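Centrosomal protein of 104 kDa (Homo sapiens, PDB 5LPH) is required for the formation of cilia and for structural integrity at the ciliary tip, with a tubulin-binding TOG domain, the part modelled here. Local coordinates at residues A[161-164]-A[165-169]; A[271-274]-A[275-279]. One frame throughout, in Å; residues are numbered along the deposited sequence.

Contact 1 of 2, residues A[161-164]-A[165-169]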
# COMPACT_ATOMS: atom_id res chain seq x y z
N ALA A 161 3.61 -1.07 -6.84
CA ALA A 161 2.23 -1.50 -7.08
C ALA A 161 2.10 -3.02 -7.07
O ALA A 161 1.19 -3.56 -6.43
CB ALA A 161 1.69 -0.93 -8.38
N ASN A 162 2.99 -3.72 -7.76
CA ASN A 162 2.99 -5.19 -7.75
C ASN A 162 3.14 -5.77 -6.33
O ASN A 162 2.48 -6.76 -6.01
CB ASN A 162 4.08 -5.76 -8.67
CG ASN A 162 3.73 -5.64 -10.15
OD1 ASN A 162 2.57 -5.42 -10.53
ND2 ASN A 162 4.73 -5.81 -11.00
N PHE A 163 3.99 -5.15 -5.50
CA PHE A 163 4.16 -5.62 -4.11
C PHE A 163 2.88 -5.45 -3.28
O PHE A 163 2.55 -6.32 -2.48
CB PHE A 163 5.33 -4.94 -3.40
CG PHE A 163 5.67 -5.57 -2.06
CD1 PHE A 163 6.51 -6.68 -1.98
CD2 PHE A 163 5.12 -5.08 -0.89
CE1 PHE A 163 6.80 -7.26 -0.75
CE2 PHE A 163 5.40 -5.66 0.35
CZ PHE A 163 6.25 -6.75 0.42
N ILE A 164 2.19 -4.33 -3.46
CA ILE A 164 0.93 -4.05 -2.76
C ILE A 164 -0.13 -5.10 -3.13
O ILE A 164 -0.83 -5.64 -2.27
CB ILE A 164 0.41 -2.62 -3.05
CG1 ILE A 164 1.38 -1.59 -2.46
CG2 ILE A 164 -0.99 -2.41 -2.46
CD1 ILE A 164 1.09 -0.15 -2.82
N GLN A 165 -0.22 -5.39 -4.43
CA GLN A 165 -1.09 -6.44 -4.97
C GLN A 165 -0.74 -7.83 -4.41
O GLN A 165 -1.62 -8.59 -4.03
CB GLN A 165 -1.04 -6.40 -6.49
CG GLN A 165 -2.29 -6.79 -7.25
CD GLN A 165 -2.11 -6.64 -8.76
OE1 GLN A 165 -1.54 -5.65 -9.23
NE2 GLN A 165 -2.59 -7.62 -9.51
N GLU A 166 0.56 -8.11 -4.32
CA GLU A 166 1.08 -9.36 -3.74
C GLU A 166 0.68 -9.52 -2.26
O GLU A 166 0.24 -10.60 -1.86
CB GLU A 166 2.61 -9.39 -3.88
CG GLU A 166 3.22 -10.78 -3.88
CD GLU A 166 4.73 -10.75 -4.08
OE1 GLU A 166 5.24 -9.86 -4.80
OE2 GLU A 166 5.41 -11.63 -3.50
N MSE A 167 0.82 -8.46 -1.47
CA MSE A 167 0.46 -8.49 -0.05
C MSE A 167 -1.04 -8.57 0.14
O MSE A 167 -1.50 -9.32 0.99
CB MSE A 167 0.93 -7.28 0.77
CG MSE A 167 2.39 -7.16 1.16
SE MSE A 167 2.42 -5.86 2.66
CE MSE A 167 1.82 -4.22 1.73
N ALA A 168 -1.80 -7.81 -0.65
CA ALA A 168 -3.26 -7.84 -0.58
C ALA A 168 -3.88 -9.24 -0.76
O ALA A 168 -4.97 -9.50 -0.25
CB ALA A 168 -3.86 -6.87 -1.59
N LEU A 169 -3.18 -10.11 -1.49
CA LEU A 169 -3.63 -11.48 -1.75
C LEU A 169 -2.98 -12.58 -0.88
O LEU A 169 -3.42 -13.73 -0.93
CB LEU A 169 -3.47 -11.80 -3.25
CG LEU A 169 -4.49 -11.05 -4.16
CD1 LEU A 169 -4.02 -10.71 -5.58
CD2 LEU A 169 -5.78 -11.86 -4.18

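Contact 2 of 2, residues A[271-274]-A[275-279]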
# COMPACT_ATOMS: atom_id res chain seq x y z
N ILE A 271 -20.56 16.57 -19.48
CA ILE A 271 -20.15 15.62 -20.54
C ILE A 271 -19.81 14.22 -20.00
O ILE A 271 -20.04 13.21 -20.68
CB ILE A 271 -19.01 16.22 -21.40
CG1 ILE A 271 -19.50 17.49 -22.12
CG2 ILE A 271 -18.46 15.22 -22.43
CD1 ILE A 271 -18.39 18.44 -22.53
N LEU A 272 -19.29 14.16 -18.77
CA LEU A 272 -18.89 12.89 -18.15
C LEU A 272 -20.11 12.06 -17.77
O LEU A 272 -20.14 10.85 -18.01
CB LEU A 272 -18.03 13.13 -16.91
CG LEU A 272 -16.72 13.89 -17.17
CD1 LEU A 272 -16.35 14.80 -16.00
CD2 LEU A 272 -15.58 12.93 -17.51
N TYR A 273 -21.12 12.71 -17.20
CA TYR A 273 -22.39 12.04 -16.86
C TYR A 273 -23.18 11.60 -18.10
O TYR A 273 -23.86 10.57 -18.06
CB TYR A 273 -23.25 12.92 -15.93
CG TYR A 273 -22.73 12.97 -14.51
CD1 TYR A 273 -22.69 11.83 -13.72
CD2 TYR A 273 -22.27 14.17 -13.95
CE1 TYR A 273 -22.20 11.87 -12.42
CE2 TYR A 273 -21.78 14.23 -12.66
CZ TYR A 273 -21.75 13.07 -11.89
OH TYR A 273 -21.27 13.10 -10.61
N LYS A 274 -23.07 12.36 -19.20
CA LYS A 274 -23.62 11.90 -20.49
C LYS A 274 -23.03 10.54 -20.85
O LYS A 274 -23.78 9.58 -21.07
CB LYS A 274 -23.36 12.92 -21.61
CG LYS A 274 -23.55 12.37 -23.03
CD LYS A 274 -23.59 13.45 -24.09
CE LYS A 274 -23.71 12.84 -25.48
NZ LYS A 274 -23.40 13.81 -26.56
N THR A 275 -21.70 10.46 -20.87
CA THR A 275 -20.98 9.21 -21.19
C THR A 275 -21.40 8.04 -20.29
O THR A 275 -21.56 6.91 -20.76
CB THR A 275 -19.45 9.39 -21.07
OG1 THR A 275 -19.05 10.63 -21.67
CG2 THR A 275 -18.70 8.23 -21.73
N ILE A 276 -21.57 8.33 -19.00
CA ILE A 276 -21.98 7.32 -18.01
C ILE A 276 -23.39 6.80 -18.30
O ILE A 276 -23.59 5.58 -18.40
CB ILE A 276 -21.90 7.87 -16.56
CG1 ILE A 276 -20.43 8.08 -16.16
CG2 ILE A 276 -22.57 6.93 -15.57
CD1 ILE A 276 -20.22 9.03 -15.00
N PHE A 277 -24.35 7.71 -18.45
CA PHE A 277 -25.76 7.33 -18.58
C PHE A 277 -26.10 6.66 -19.92
O PHE A 277 -26.89 5.72 -19.95
CB PHE A 277 -26.70 8.51 -18.29
CG PHE A 277 -26.73 8.92 -16.84
CD1 PHE A 277 -27.06 8.00 -15.84
CD2 PHE A 277 -26.44 10.23 -16.46
CE1 PHE A 277 -27.09 8.37 -14.51
CE2 PHE A 277 -26.46 10.61 -15.13
CZ PHE A 277 -26.79 9.68 -14.15
N GLU A 278 -25.52 7.14 -21.02
CA GLU A 278 -25.65 6.43 -22.31
C GLU A 278 -24.76 5.18 -22.34
O GLU A 278 -25.02 4.25 -23.11
CB GLU A 278 -25.43 7.34 -23.52
CG GLU A 278 -23.99 7.78 -23.81
CD GLU A 278 -23.89 8.75 -24.98
OE1 GLU A 278 -22.81 8.86 -25.61
OE2 GLU A 278 -24.90 9.43 -25.28
N GLY A 279 -23.73 5.15 -21.49
CA GLY A 279 -23.02 3.92 -21.16
C GLY A 279 -23.92 2.88 -20.51
O GLY A 279 -23.90 1.72 -20.90

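Contact 1 of 2, residues A[161-164]-A[165-169]
Phe-163 lays the CE2 corner of its ring against the side chain of Met-167, one helical turn further on, where CE2 comes within 3.5 Å of CG. The residue is selenomethionine in this crystal, and its heavy atom SE stands 3.8 Å from the same CE2. Measured to the ring centroid, SE is at 5.0 Å and 64° off the ring normal, an oblique Met-aromatic contact. The first torsions bring the pair together: the phenylalanine ring swings to the side of its own carbonyl carbon (chi1 -170°), while Met-167 sends CG back beside its backbone N. A bend at chi3 then turns Met-167 CE to within 4.1 Å of Phe-163 CE2. The backbone joins the same two residues, Met-167 N to Phe-163 O at 2.9 Å, and the neighbouring bond from Ala-168 N to Ile-164 O has the same i to i+4 spacing. The ring also packs on Leu-113 and Leu-116 of helix 106-126 and on Leu-145 of helix 131-147, so an alanine here would probably open a gap between these helices and leave the selenomethionine side chain without its aromatic neighbour. Ile-164 adds to the apolar side, meeting Ile-142 and Leu-146. Glu-166 and Gln-165 reach other helices with their polar ends: Glu-166, extended beyond CG, forms a salt bridge through OE2 with Lys-117, and Gln-165 accepts a hydrogen bond at OE1 from Arg-205 NE. A buried apolar seam packed on neighbouring helices is what the helices of a HEAT alpha-solenoid form, here within HEAT 1 of the TOG domain.

Contact 2 of 2, residues A[271-274]-A[275-279]
Ile-271 O takes two bonds from the same residue, Thr-275: the backbone N gives one, and the hydroxyl OG1 gives the other at 2.9 Å. The two donors arrive from opposite faces of the carbonyl plane, the amide tilted 30° out of it. The threonine can do this because OG1 lies beside its own backbone N (chi1 -44°), folded back over the preceding turn. Such a bond to the carbonyl four residues earlier is a common way for a helix to satisfy a threonine hydroxyl. Further along, Tyr-273 and Ile-276 run side by side in the same direction, with CD1 of the tyrosine 3.9 Å from CD1 of the isoleucine. The Phe-277 ring comes up obliquely to the backbone of the preceding turn, its CD2 3.1 Å from Tyr-273 O and its CE2 4.0 Å from Tyr-273 CB. On another side the extended chain of Lys-274 crosses Glu-278, and CE passes 3.6 Å from OE2. The ammonium itself overshoots, leaving NZ 4.8 Å from OE2, so any attraction between the opposite charges is probably weak and long-ranged. This is the opening of helix 271-283, the last helix of the model. Leu-272 and Ile-276 face helix 235-252, resting on Arg-238, Val-242 and Ile-245, while Tyr-273 and Phe-277 pack against the intervening loop at Pro-261, Asp-263, Thr-267 and Arg-268.

In the fold
Both contacts lie within single helices and share i to i+4 backbone bonding, but they sit at different depths in the helical array. Contact 1, its centre about 8 Å from the centre of the chain, is mostly buried and bordered by four other helices; contact 2, its centre about 31 Å from it, is partly buried and backed by one helix and a loop. Their centres are 32 Å apart and they do not touch. The chemistry follows this placing. In contact 1 apolar groups fill the core and the polar ends of Gln-165 and Glu-166 are bound to neighbouring helices, whereas contact 2 keeps its hydroxyl bond within the helix and carries its lysine on the exposed side.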